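Local coordinates for protein putative hydrolase (Burkholderia cenocepacia, PDB 4X00) that is probably an esterase of the alpha/beta hydrolase fold, thought to hydrolyse aryl esters, although its natural substrate is not established, at residues K105-G110 and D275-A280; V139-P144 and I239-S244; R155-S160 and D199-V204; D167-F172 and A191-A196; L224-Q229 and V233-S238. All coordinates share one frame; numbering follows the deposited sequence. Where two conformers were deposited one is given.

Contact 1: K105-G110 and D275-A280; sequences KPVLVG and DFVRMA. With EDO (1,2-ethanediol), chain J.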
# COMPACT_ATOMS: atom_id res chain seq x y z
N LYS A 105 -11.25 -8.77 12.68
CA LYS A 105 -11.59 -8.70 11.27
C LYS A 105 -11.32 -7.32 10.68
O LYS A 105 -12.26 -6.61 10.36
CB LYS A 105 -13.08 -9.05 11.06
CG LYS A 105 -13.53 -10.44 11.54
CD LYS A 105 -13.29 -11.53 10.48
CE LYS A 105 -13.90 -12.86 10.96
NZ LYS A 105 -13.68 -14.00 10.01
N PRO A 106 -10.04 -6.92 10.54
CA PRO A 106 -9.80 -5.61 9.93
C PRO A 106 -10.09 -5.62 8.44
O PRO A 106 -10.01 -6.66 7.78
CB PRO A 106 -8.28 -5.38 10.15
CG PRO A 106 -7.73 -6.76 10.20
CD PRO A 106 -8.78 -7.60 10.90
N VAL A 107 -10.38 -4.45 7.92
CA VAL A 107 -10.33 -4.24 6.47
C VAL A 107 -8.91 -3.76 6.14
O VAL A 107 -8.40 -2.86 6.81
CB VAL A 107 -11.38 -3.21 6.03
CG1 VAL A 107 -11.14 -2.77 4.57
CG2 VAL A 107 -12.80 -3.80 6.22
N LEU A 108 -8.31 -4.36 5.13
CA LEU A 108 -6.98 -3.95 4.65
C LEU A 108 -7.10 -2.96 3.52
O LEU A 108 -7.95 -3.13 2.63
CB LEU A 108 -6.19 -5.16 4.16
CG LEU A 108 -6.13 -6.33 5.15
CD1 LEU A 108 -5.30 -7.46 4.55
CD2 LEU A 108 -5.56 -5.84 6.51
N VAL A 109 -6.27 -1.91 3.53
CA VAL A 109 -6.27 -0.92 2.43
C VAL A 109 -4.82 -0.85 1.97
O VAL A 109 -3.97 -0.39 2.72
CB VAL A 109 -6.75 0.45 2.89
CG1 VAL A 109 -6.71 1.47 1.74
CG2 VAL A 109 -8.16 0.33 3.46
N GLY A 110 -4.55 -1.29 0.76
CA GLY A 110 -3.17 -1.38 0.29
C GLY A 110 -2.92 -0.54 -0.95
O GLY A 110 -3.59 -0.74 -1.96
N ASP A 275 -17.94 3.46 2.85
CA ASP A 275 -19.02 2.65 2.30
C ASP A 275 -18.60 1.19 2.15
O ASP A 275 -19.37 0.30 2.43
CB ASP A 275 -19.48 3.21 0.94
CG ASP A 275 -20.20 4.54 1.08
OD1 ASP A 275 -20.50 4.94 2.22
OD2 ASP A 275 -20.48 5.16 0.04
N PHE A 276 -17.36 0.95 1.71
CA PHE A 276 -16.89 -0.40 1.55
C PHE A 276 -16.83 -1.12 2.91
O PHE A 276 -17.27 -2.28 3.05
CB PHE A 276 -15.50 -0.41 0.91
CG PHE A 276 -14.89 -1.78 0.84
CD1 PHE A 276 -15.25 -2.64 -0.19
CD2 PHE A 276 -14.01 -2.25 1.80
CE1 PHE A 276 -14.76 -3.93 -0.29
CE2 PHE A 276 -13.47 -3.55 1.72
CZ PHE A 276 -13.84 -4.39 0.67
N VAL A 277 -16.30 -0.43 3.92
CA VAL A 277 -16.18 -1.05 5.23
C VAL A 277 -17.57 -1.37 5.78
O VAL A 277 -17.80 -2.47 6.28
CB VAL A 277 -15.38 -0.15 6.22
CG1 VAL A 277 -15.42 -0.73 7.63
CG2 VAL A 277 -13.93 0.04 5.70
N ARG A 278 -18.49 -0.42 5.68
CA ARG A 278 -19.87 -0.65 6.13
C ARG A 278 -20.49 -1.87 5.46
O ARG A 278 -21.17 -2.68 6.10
CB ARG A 278 -20.70 0.59 5.86
CG ARG A 278 -20.33 1.73 6.81
CD ARG A 278 -20.83 3.04 6.33
NE ARG A 278 -20.84 4.03 7.40
CZ ARG A 278 -21.44 5.21 7.31
NH1 ARG A 278 -22.07 5.56 6.20
NH2 ARG A 278 -21.42 6.03 8.35
N MET A 279 -20.29 -1.98 4.16
CA MET A 279 -20.81 -3.11 3.40
C MET A 279 -20.15 -4.43 3.86
O MET A 279 -20.83 -5.45 4.09
CB MET A 279 -20.58 -2.86 1.90
CG MET A 279 -20.96 -4.00 0.98
SD MET A 279 -19.70 -5.30 0.81
CE MET A 279 -18.33 -4.35 0.17
N ALA A 280 -18.83 -4.41 4.03
CA ALA A 280 -18.11 -5.64 4.35
C ALA A 280 -18.51 -6.16 5.71
O ALA A 280 -18.55 -7.37 5.94
CB ALA A 280 -16.62 -5.37 4.30
C1 EDO J . -23.48 3.24 3.22
O1 EDO J . -22.67 4.35 3.62
C2 EDO J . -23.85 3.34 1.74
O2 EDO J . -24.83 4.38 1.54
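Val107, at the start of strand 107-111, meets Phe276 and Val277 of the C-terminal helix through both of its methyl branches. The contact is apolar throughout. CG1 of Val107 reaches the rim of the aromatic ring, 3.8 Å from CE2 of Phe276 and close to the ring plane, so the valine touches an edge of the ring and not a face. The other branch faces an aliphatic partner: CG2 of Val107 lies 4.0 Å from CG2 of Val277. With CG1 set trans to the backbone N (chi1 168°), that methyl meets the Phe276 edge and also borders Val277, while CG2 turns to Val277. No hydrogen bond joins the two segments, and the pairing consists of van der Waals contact between apolar side chains.

On the helix, Asp275 and Arg278, which touch nothing of the strand, share a molecule of 1,2-ethanediol, probably from the crystallisation liquor. Its O1 gives a hydrogen bond to OD1 of Asp275 at 2.6 Å. O1 lies at the guanidinium edge, near its plane, and accepts from NH1 of Arg278 at 2.9 Å.

Within the alpha/beta hydrolase fold, helix 266-280 packs here against the middle of the sheet. Val277 also rests on Ile37 of strand 36-40 and Phe276 on Val134 of strand 132-136, the strands that flank 107-111.

Contact 2: V139-P144 and I239-S244; sequences VIELKP and IARAKS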
# COMPACT_ATOMS: atom_id res chain seq x y z
N VAL A 139 -0.43 -2.86 -7.01
CA VAL A 139 0.27 -3.82 -7.84
C VAL A 139 -0.49 -5.13 -7.79
O VAL A 139 -0.83 -5.60 -6.71
CB VAL A 139 1.72 -4.02 -7.36
CG1 VAL A 139 2.36 -5.26 -8.08
CG2 VAL A 139 2.53 -2.76 -7.64
N ILE A 140 -0.77 -5.70 -8.97
CA ILE A 140 -1.36 -7.02 -9.07
C ILE A 140 -0.20 -7.96 -9.38
O ILE A 140 0.24 -8.72 -8.51
CB ILE A 140 -2.49 -7.07 -10.13
CG1 ILE A 140 -3.58 -6.05 -9.78
CG2 ILE A 140 -3.04 -8.49 -10.24
CD1 ILE A 140 -4.19 -6.22 -8.35
N GLU A 141 0.35 -7.87 -10.59
CA GLU A 141 1.64 -8.50 -10.86
C GLU A 141 2.61 -7.48 -11.40
O GLU A 141 2.21 -6.50 -12.03
CB GLU A 141 1.50 -9.65 -11.87
CG GLU A 141 0.64 -10.78 -11.32
CD GLU A 141 0.14 -11.74 -12.36
OE1 GLU A 141 -0.19 -11.31 -13.48
OE2 GLU A 141 0.07 -12.96 -12.04
N LEU A 142 3.89 -7.73 -11.14
CA LEU A 142 4.95 -6.87 -11.66
C LEU A 142 5.37 -7.37 -13.04
O LEU A 142 6.36 -8.08 -13.17
CB LEU A 142 6.12 -6.86 -10.70
CG LEU A 142 5.84 -6.27 -9.32
CD1 LEU A 142 6.96 -6.66 -8.35
CD2 LEU A 142 5.73 -4.76 -9.43
N LYS A 143 4.57 -7.04 -14.05
CA LYS A 143 4.75 -7.54 -15.42
C LYS A 143 4.58 -6.35 -16.36
O LYS A 143 3.85 -5.41 -16.04
CB LYS A 143 3.74 -8.66 -15.75
N PRO A 144 5.26 -6.36 -17.51
CA PRO A 144 5.14 -5.22 -18.43
C PRO A 144 3.72 -4.92 -18.89
O PRO A 144 3.42 -3.76 -19.16
CB PRO A 144 6.02 -5.64 -19.62
CG PRO A 144 7.04 -6.55 -19.00
CD PRO A 144 6.29 -7.31 -17.95
N ILE A 239 -6.62 -4.14 -13.29
CA ILE A 239 -7.97 -4.48 -12.89
C ILE A 239 -8.45 -5.72 -13.63
O ILE A 239 -9.01 -6.64 -13.03
CB ILE A 239 -8.93 -3.30 -13.12
CG1 ILE A 239 -8.65 -2.20 -12.10
CG2 ILE A 239 -10.41 -3.76 -12.97
CD1 ILE A 239 -9.30 -0.88 -12.44
N ALA A 240 -8.18 -5.78 -14.93
CA ALA A 240 -8.66 -6.90 -15.74
C ALA A 240 -7.97 -8.20 -15.32
O ALA A 240 -8.62 -9.24 -15.23
CB ALA A 240 -8.46 -6.63 -17.24
N ARG A 241 -6.68 -8.14 -15.03
CA ARG A 241 -5.96 -9.32 -14.57
C ARG A 241 -6.53 -9.79 -13.23
O ARG A 241 -6.78 -10.97 -13.04
CB ARG A 241 -4.46 -9.03 -14.44
CG ARG A 241 -3.67 -10.16 -13.82
CD ARG A 241 -3.72 -11.44 -14.62
NE ARG A 241 -2.78 -12.39 -14.03
CZ ARG A 241 -2.92 -13.71 -14.03
NH1 ARG A 241 -3.96 -14.29 -14.62
NH2 ARG A 241 -1.99 -14.45 -13.43
N ALA A 242 -6.76 -8.85 -12.31
CA ALA A 242 -7.34 -9.23 -11.02
C ALA A 242 -8.73 -9.84 -11.17
O ALA A 242 -9.02 -10.83 -10.49
CB ALA A 242 -7.38 -8.03 -10.10
N LYS A 243 -9.59 -9.25 -12.01
CA LYS A 243 -10.93 -9.79 -12.17
C LYS A 243 -10.89 -11.15 -12.85
O LYS A 243 -11.77 -11.98 -12.62
CB LYS A 243 -11.81 -8.84 -12.97
CG LYS A 243 -12.27 -7.65 -12.15
CD LYS A 243 -13.20 -6.76 -12.93
CE LYS A 243 -13.76 -5.66 -12.04
NZ LYS A 243 -14.80 -4.83 -12.75
N SER A 244 -9.87 -11.38 -13.68
CA SER A 244 -9.70 -12.68 -14.32
C SER A 244 -9.42 -13.74 -13.26
O SER A 244 -9.88 -14.89 -13.35
CB SER A 244 -8.56 -12.60 -15.36
OG SER A 244 -8.40 -13.82 -16.05
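Glu141 and Arg241 form a two-pronged salt bridge between the loop after strand 132-136 and helix 235-245. The arginine presents its side, using NE and one terminal nitrogen, and each nitrogen takes a different carboxylate oxygen. The bond from NH2 of Arg241 to OE2 of Glu141, 2.9 Å long, is the straighter at 171°, and it arrives on the syn side of the oxygen. The bond from NE of Arg241 to OE1 of Glu141, also 2.9 Å, is more bent and comes from above the carboxylate plane. The two flat groups are therefore twisted, their planes 40° apart, in place of the coplanar fork of an ideal pair.

Beneath the charges lies an apolar layer. CG2 of Ile140 touches the aliphatic stem of Arg241 at CG, 4.0 Å away, while CD1 of Ile140 reaches CB of Ala242 at 4.1 Å. The arginine chain turns at its second torsion (chi2 62°), so that CG packs on the isoleucine and NE faces the glutamate.

Farther out, Gln146 donates through NE2 to OE1 of Glu141 and also touches Arg241. Leu215 of helix 211-216 packs on both Ile140 and Ala242.

OE1 of Glu141 thus has two donors, and the paired charges, only partly buried, would be expected to keep the glutamate ionised and the loop held close to the helix.

Contact 3: R155-S160 and D199-V204; sequences RDMIAS and DMQRAV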
# COMPACT_ATOMS: atom_id res chain seq x y z
N ARG A 155 15.71 3.05 -13.42
CA ARG A 155 17.15 2.88 -13.30
C ARG A 155 17.74 3.92 -12.35
O ARG A 155 18.57 3.58 -11.45
CB ARG A 155 17.80 2.96 -14.67
CG ARG A 155 19.32 3.01 -14.63
CD ARG A 155 19.85 3.65 -15.90
NE ARG A 155 19.41 5.05 -15.99
CZ ARG A 155 19.24 5.70 -17.13
NH1 ARG A 155 19.46 5.08 -18.29
NH2 ARG A 155 18.85 6.97 -17.13
N ASP A 156 17.38 5.19 -12.54
CA ASP A 156 18.01 6.23 -11.74
C ASP A 156 17.68 6.09 -10.25
O ASP A 156 18.53 6.36 -9.40
CB ASP A 156 17.59 7.63 -12.18
CG ASP A 156 18.17 8.03 -13.52
OD1 ASP A 156 19.05 7.33 -14.05
OD2 ASP A 156 17.73 9.10 -14.02
N MET A 157 16.44 5.72 -9.91
CA MET A 157 16.06 5.79 -8.51
C MET A 157 16.75 4.69 -7.69
O MET A 157 16.70 4.75 -6.47
CB MET A 157 14.53 5.75 -8.32
CG MET A 157 13.87 4.44 -8.59
SD MET A 157 12.08 4.59 -8.35
CE MET A 157 11.55 2.94 -8.83
N ILE A 158 17.43 3.73 -8.34
CA ILE A 158 18.23 2.74 -7.61
C ILE A 158 19.72 2.87 -7.90
O ILE A 158 20.52 2.00 -7.50
CB ILE A 158 17.78 1.29 -7.91
CG1 ILE A 158 18.00 0.90 -9.37
CG2 ILE A 158 16.30 1.09 -7.47
CD1 ILE A 158 17.76 -0.57 -9.63
N ALA A 159 20.12 3.94 -8.57
CA ALA A 159 21.53 4.13 -8.93
C ALA A 159 22.45 4.32 -7.73
O ALA A 159 22.05 4.80 -6.66
CB ALA A 159 21.66 5.33 -9.86
N SER A 160 23.72 3.96 -7.91
CA SER A 160 24.69 4.18 -6.85
C SER A 160 25.08 5.66 -6.72
O SER A 160 25.39 6.13 -5.63
CB SER A 160 25.94 3.32 -7.08
OG SER A 160 26.54 3.70 -8.30
N ASP A 199 18.91 -0.64 -0.02
CA ASP A 199 18.94 -2.11 -0.15
C ASP A 199 17.55 -2.61 -0.51
O ASP A 199 17.39 -3.46 -1.38
CB ASP A 199 19.41 -2.76 1.16
CG ASP A 199 20.80 -2.30 1.57
OD1 ASP A 199 21.70 -2.43 0.73
OD2 ASP A 199 20.97 -1.78 2.71
N MET A 200 16.55 -2.07 0.17
CA MET A 200 15.16 -2.39 -0.12
C MET A 200 14.85 -2.02 -1.57
O MET A 200 14.28 -2.84 -2.31
CB MET A 200 14.25 -1.65 0.85
CG MET A 200 12.78 -1.91 0.58
SD MET A 200 12.05 -0.84 -0.71
CE MET A 200 12.36 0.79 0.02
N GLN A 201 15.25 -0.81 -2.00
CA GLN A 201 14.86 -0.37 -3.33
C GLN A 201 15.38 -1.27 -4.45
O GLN A 201 14.70 -1.54 -5.43
CB GLN A 201 15.34 1.05 -3.61
CG GLN A 201 14.66 2.13 -2.82
CD GLN A 201 15.27 3.45 -3.20
OE1 GLN A 201 16.21 3.91 -2.57
NE2 GLN A 201 14.82 4.02 -4.32
N ARG A 202 16.63 -1.71 -4.32
CA ARG A 202 17.21 -2.61 -5.33
C ARG A 202 16.55 -3.98 -5.32
O ARG A 202 16.37 -4.62 -6.37
CB ARG A 202 18.72 -2.76 -5.12
CG ARG A 202 19.52 -1.51 -5.47
CD ARG A 202 21.04 -1.71 -5.33
NE ARG A 202 21.42 -2.19 -4.00
CZ ARG A 202 21.90 -1.43 -3.01
NH1 ARG A 202 22.12 -0.13 -3.16
NH2 ARG A 202 22.19 -2.00 -1.85
N ALA A 203 16.17 -4.44 -4.13
CA ALA A 203 15.61 -5.77 -3.97
C ALA A 203 14.13 -5.88 -4.35
O ALA A 203 13.67 -6.93 -4.85
CB ALA A 203 15.84 -6.23 -2.52
N VAL A 204 13.35 -4.82 -4.11
CA VAL A 204 11.90 -4.96 -4.17
C VAL A 204 11.43 -5.27 -5.60
O VAL A 204 10.38 -5.89 -5.79
CB VAL A 204 11.22 -3.69 -3.58
CG1 VAL A 204 11.41 -2.51 -4.50
CG2 VAL A 204 9.75 -3.98 -3.27
O HOH W 1 22.08 1.49 -5.27
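Ile158, in the type I turn from Asp156 to Ala159, lies against Gln201 and Arg202 of helix 198-204. Its conformation is a less common one: CG1 sits between the backbone N and the carbonyl carbon (chi1 64°). This leaves CG2 of Ile158 to face the helix, 4.0 Å from CB of Gln201 and 3.7 Å from the carbonyl O of Gln201. The branch point of the isoleucine packs against the next side chain, with CB of Ile158 4.1 Å from CG of Arg202.

Gln201 runs out extended from CG, which carries its amide as far as the turn. There NE2 of Gln201 gives a weak hydrogen bond to O of Met157, 2.9 Å long but bent to 120°. The stronger hold is on OE1, which accepts from NE2 of His165.

Arg202 instead bends at its third torsion (chi3 -55°), turning the guanidinium back along its own helix. NH2 of Arg202 forms a salt bridge with OD1 of Asp199 at 2.7 Å, and NH1 of Arg202 gives a hydrogen bond to a water at 2.7 Å. That water in turn donates to O of Ile158, linking helix and turn.

The contact lies in the helical region between strands 132-136 and 222-227, the place of the cap in many alpha/beta hydrolases. Helix 162-174 closes one flank, touching Met157 through Phe172 and Gln201 through Glu169.

Contact 4: D167-F172 and A191-A196; sequences DGERAF and ANAALA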
# COMPACT_ATOMS: atom_id res chain seq x y z
N ASP A 167 17.52 12.30 -7.68
CA ASP A 167 16.75 12.81 -8.81
C ASP A 167 15.73 11.74 -9.25
O ASP A 167 14.59 12.07 -9.60
CB ASP A 167 17.67 13.17 -9.98
CG ASP A 167 18.44 14.46 -9.77
OD1 ASP A 167 18.14 15.25 -8.85
OD2 ASP A 167 19.36 14.70 -10.59
N GLY A 168 16.14 10.48 -9.27
CA GLY A 168 15.24 9.39 -9.65
C GLY A 168 14.06 9.27 -8.68
O GLY A 168 12.91 9.09 -9.10
N GLU A 169 14.33 9.35 -7.38
CA GLU A 169 13.24 9.30 -6.41
C GLU A 169 12.29 10.47 -6.60
O GLU A 169 11.07 10.29 -6.45
CB GLU A 169 13.77 9.29 -4.97
CG GLU A 169 14.54 8.04 -4.61
CD GLU A 169 14.84 7.93 -3.14
OE1 GLU A 169 14.53 8.83 -2.35
OE2 GLU A 169 15.51 6.91 -2.79
N ARG A 170 12.82 11.66 -6.89
CA ARG A 170 11.96 12.82 -7.06
C ARG A 170 11.08 12.64 -8.29
O ARG A 170 9.86 12.95 -8.26
CB ARG A 170 12.82 14.10 -7.19
CG ARG A 170 11.99 15.37 -7.17
CD ARG A 170 12.88 16.64 -7.06
NE ARG A 170 13.69 16.82 -8.27
CZ ARG A 170 15.00 16.58 -8.39
NH1 ARG A 170 15.58 16.73 -9.57
NH2 ARG A 170 15.75 16.15 -7.36
N ALA A 171 11.64 12.09 -9.37
CA ALA A 171 10.85 11.83 -10.57
C ALA A 171 9.78 10.75 -10.31
O ALA A 171 8.63 10.85 -10.78
CB ALA A 171 11.77 11.40 -11.73
N PHE A 172 10.14 9.72 -9.56
CA PHE A 172 9.17 8.69 -9.20
C PHE A 172 8.01 9.30 -8.40
O PHE A 172 6.84 8.96 -8.62
CB PHE A 172 9.86 7.59 -8.40
CG PHE A 172 8.94 6.49 -7.98
CD1 PHE A 172 8.71 5.44 -8.84
CD2 PHE A 172 8.32 6.50 -6.74
CE1 PHE A 172 7.85 4.40 -8.48
CE2 PHE A 172 7.46 5.44 -6.36
CZ PHE A 172 7.24 4.40 -7.24
N ALA A 191 11.13 14.22 1.21
CA ALA A 191 12.05 13.90 2.32
C ALA A 191 11.72 12.52 2.90
O ALA A 191 12.59 11.69 3.20
CB ALA A 191 11.96 14.98 3.37
N ASN A 192 10.42 12.25 3.02
CA ASN A 192 9.92 10.96 3.47
C ASN A 192 10.43 9.81 2.60
O ASN A 192 10.87 8.76 3.11
CB ASN A 192 8.39 11.06 3.46
CG ASN A 192 7.68 9.86 4.07
OD1 ASN A 192 7.83 9.57 5.26
ND2 ASN A 192 6.83 9.20 3.28
N ALA A 193 10.41 10.01 1.28
CA ALA A 193 10.89 9.00 0.34
C ALA A 193 12.39 8.78 0.52
O ALA A 193 12.85 7.66 0.34
CB ALA A 193 10.61 9.42 -1.08
N ALA A 194 13.15 9.84 0.83
CA ALA A 194 14.60 9.71 0.99
C ALA A 194 14.99 8.85 2.19
O ALA A 194 16.13 8.41 2.27
CB ALA A 194 15.24 11.07 1.09
N LEU A 195 14.05 8.59 3.09
CA LEU A 195 14.31 7.69 4.21
C LEU A 195 14.35 6.24 3.78
O LEU A 195 14.86 5.39 4.52
CB LEU A 195 13.23 7.84 5.28
CG LEU A 195 13.04 9.24 5.83
CD1 LEU A 195 11.85 9.25 6.81
CD2 LEU A 195 14.27 9.71 6.54
N ALA A 196 13.82 5.92 2.61
CA ALA A 196 13.74 4.49 2.23
C ALA A 196 15.13 3.88 1.99
O ALA A 196 16.03 4.49 1.42
CB ALA A 196 12.86 4.32 0.99
O HOH W 2 15.27 6.47 -0.35
O HOH W 3 17.54 8.18 -0.23
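Glu169, on helix 162-174, points its carboxylate at the last turns of helix 183-194, where Ala193 is the first residue to meet it. CB of Ala193 comes to 4.2 Å from OE1 of Glu169. The carbonyl O of Ala193 lies nearer, 3.4 Å from the same OE1, but both are acceptors and no direct bond joins them.

Ala194 follows, and its backbone touches more closely than its methyl: CA of Ala194 stands 3.5 Å from OE1 of Glu169, with CB at 4.2 Å. The carbonyl O of Ala194 has a water within hydrogen-bonding distance, at 2.9 Å, whose link to OE2 of Glu169 is long and weak. Past Leu195 comes Ala196, whose O has a second water 2.8 Å away. This water lies 2.5 Å from OE2 of Glu169, a short approach, and sits between the carboxylate and the backbone of Ala196; it has more acceptors around it than protons.

The glutamate reaches these groups because its chain is extended beyond CG (chi2 -170°). Backbone carbonyl oxygens offer a carboxylate no donors, and water comes between where direct contact would set acceptor against acceptor; such surroundings might raise its affinity for a proton.

In the fold, the contact joins two helices lying in the long insertion between strands 132-136 and 222-227. Val153 of helix 151-156 packs on Ala171 and Phe172, and Leu44 touches Ala196 from a loop.

Contact 5: L224-Q229 and V233-S238; sequences LLYGAQ and VKAKPS. With EDO (1,2-ethanediol), chain G.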
# COMPACT_ATOMS: atom_id res chain seq x y z
N LEU A 224 -11.19 -2.72 -5.94
CA LEU A 224 -10.02 -2.17 -6.61
C LEU A 224 -10.35 -0.76 -7.03
O LEU A 224 -11.25 -0.54 -7.84
CB LEU A 224 -9.63 -3.02 -7.80
CG LEU A 224 -8.56 -4.07 -7.50
CD1 LEU A 224 -8.98 -5.07 -6.39
CD2 LEU A 224 -8.19 -4.78 -8.82
N LEU A 225 -9.65 0.22 -6.47
CA LEU A 225 -9.91 1.63 -6.74
C LEU A 225 -8.65 2.18 -7.39
O LEU A 225 -7.59 2.17 -6.75
CB LEU A 225 -10.21 2.41 -5.46
CG LEU A 225 -11.45 2.13 -4.62
CD1 LEU A 225 -11.50 3.12 -3.46
CD2 LEU A 225 -12.68 2.38 -5.42
N TYR A 226 -8.74 2.63 -8.65
CA TYR A 226 -7.55 3.10 -9.39
C TYR A 226 -7.81 4.46 -9.98
O TYR A 226 -8.92 4.72 -10.49
CB TYR A 226 -7.19 2.14 -10.55
CG TYR A 226 -6.54 0.86 -10.12
CD1 TYR A 226 -7.22 -0.04 -9.32
CD2 TYR A 226 -5.23 0.57 -10.49
CE1 TYR A 226 -6.62 -1.21 -8.91
CE2 TYR A 226 -4.62 -0.63 -10.10
CZ TYR A 226 -5.33 -1.50 -9.28
OH TYR A 226 -4.77 -2.69 -8.85
N GLY A 227 -6.79 5.31 -10.00
CA GLY A 227 -6.83 6.48 -10.86
C GLY A 227 -6.65 6.05 -12.30
O GLY A 227 -5.70 5.32 -12.64
N ALA A 228 -7.52 6.54 -13.19
CA ALA A 228 -7.45 6.16 -14.60
C ALA A 228 -6.15 6.63 -15.25
O ALA A 228 -5.72 6.07 -16.25
CB ALA A 228 -8.66 6.70 -15.39
N GLN A 229 -5.58 7.69 -14.70
CA GLN A 229 -4.36 8.23 -15.30
C GLN A 229 -3.11 7.84 -14.53
O GLN A 229 -2.06 8.48 -14.64
CB GLN A 229 -4.49 9.75 -15.44
CG GLN A 229 -5.75 10.11 -16.25
CD GLN A 229 -5.83 11.58 -16.56
OE1 GLN A 229 -4.89 12.15 -17.14
NE2 GLN A 229 -6.94 12.20 -16.20
N VAL A 233 1.23 2.26 -12.40
CA VAL A 233 0.57 0.97 -12.57
C VAL A 233 -0.47 1.15 -13.66
O VAL A 233 -1.23 2.12 -13.62
CB VAL A 233 -0.08 0.49 -11.25
CG1 VAL A 233 -0.93 -0.76 -11.49
CG2 VAL A 233 1.00 0.20 -10.18
N LYS A 234 -0.50 0.25 -14.65
CA LYS A 234 -1.50 0.32 -15.72
C LYS A 234 -2.86 -0.10 -15.15
O LYS A 234 -3.07 -1.26 -14.81
CB LYS A 234 -1.13 -0.58 -16.92
CG LYS A 234 0.16 -0.17 -17.66
CD LYS A 234 0.51 -1.19 -18.71
CE LYS A 234 1.70 -0.75 -19.54
NZ LYS A 234 2.09 -1.82 -20.48
N ALA A 235 -3.76 0.87 -15.02
CA ALA A 235 -5.02 0.68 -14.28
C ALA A 235 -5.92 -0.38 -14.91
O ALA A 235 -6.27 -1.37 -14.25
CB ALA A 235 -5.78 2.01 -14.16
N LYS A 236 -6.32 -0.18 -16.16
CA LYS A 236 -7.26 -1.14 -16.72
C LYS A 236 -6.66 -2.56 -16.85
O LYS A 236 -7.34 -3.53 -16.51
CB LYS A 236 -7.81 -0.64 -18.06
CG LYS A 236 -8.71 0.58 -17.87
CD LYS A 236 -9.34 1.00 -19.18
CE LYS A 236 -10.27 2.18 -18.98
NZ LYS A 236 -10.96 2.51 -20.25
N PRO A 237 -5.40 -2.69 -17.29
CA PRO A 237 -4.88 -4.07 -17.38
C PRO A 237 -4.71 -4.73 -16.01
O PRO A 237 -4.92 -5.93 -15.91
CB PRO A 237 -3.53 -3.88 -18.08
CG PRO A 237 -3.73 -2.62 -18.92
CD PRO A 237 -4.57 -1.73 -18.04
N SER A 238 -4.36 -3.97 -14.98
CA SER A 238 -4.25 -4.55 -13.65
C SER A 238 -5.61 -5.00 -13.14
O SER A 238 -5.74 -6.09 -12.58
CB SER A 238 -3.61 -3.54 -12.72
OG SER A 238 -2.24 -3.37 -13.06
C1 EDO G . -2.47 3.53 -17.99
O1 EDO G . -2.82 2.16 -18.15
C2 EDO G . -3.36 4.20 -16.96
O2 EDO G . -3.14 3.67 -15.66
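The first half of a beta-alpha-beta unit, strand 222-227 leading into helix 235-245, is closed here by Tyr226 lying against the start of the helix. The intervening loop carries Asp230, part of a probable Ser-His-Asp triad with Ser112 and His259. The ring of Tyr226 meets three residues. CG1 of Val233 comes to its edge, near the ring plane, 3.9 Å from CE2 of Tyr226. CA of Ala235 lies obliquely to the ring, 3.8 Å from CD2 of Tyr226, and CB of Ser238 is 4.0 Å from CE2 of Tyr226. The methyl of Ala235 also touches the strand backbone, its CB 3.6 Å from O of Gly227.

At the N-cap, O of Lys234 accepts twice, from N of Ser238 at 3.0 Å and from OG of Ser238 at 2.9 Å, the two donors coming from opposite faces of the carbonyl. Next to it, N of Ala235 gives a hydrogen bond to O2 of a 1,2-ethanediol at 2.9 Å.

The hydroxyl of Tyr226 is hydrogen-bonded to O of Gly138, so the tyrosine combines apolar packing along its ring with a polar tether at its end. Val233 N, hydrogen-bonded to OD1 of Asp230, ties this packing to the presumed acid of the triad.

The five contacts illustrate how chemistry follows place in an alpha/beta hydrolase. Contacts 1 and 5 both reach the central sheet and are buried, with apolar packing of helix on strand, about 20 Å apart between centres. Contact 2 shares helix 235-245 with contact 5 and touches it, Ile140 meeting Tyr226, yet it is only partly buried and adds a salt bridge. Contacts 3 and 4 lie away from the sheet, among helices on the far side of the chain's centre from contact 1; both include waters, beside direct packing in contact 3, and they touch through Met157 and Phe172. Contact 4 is the more buried of the two, despite its carboxylate.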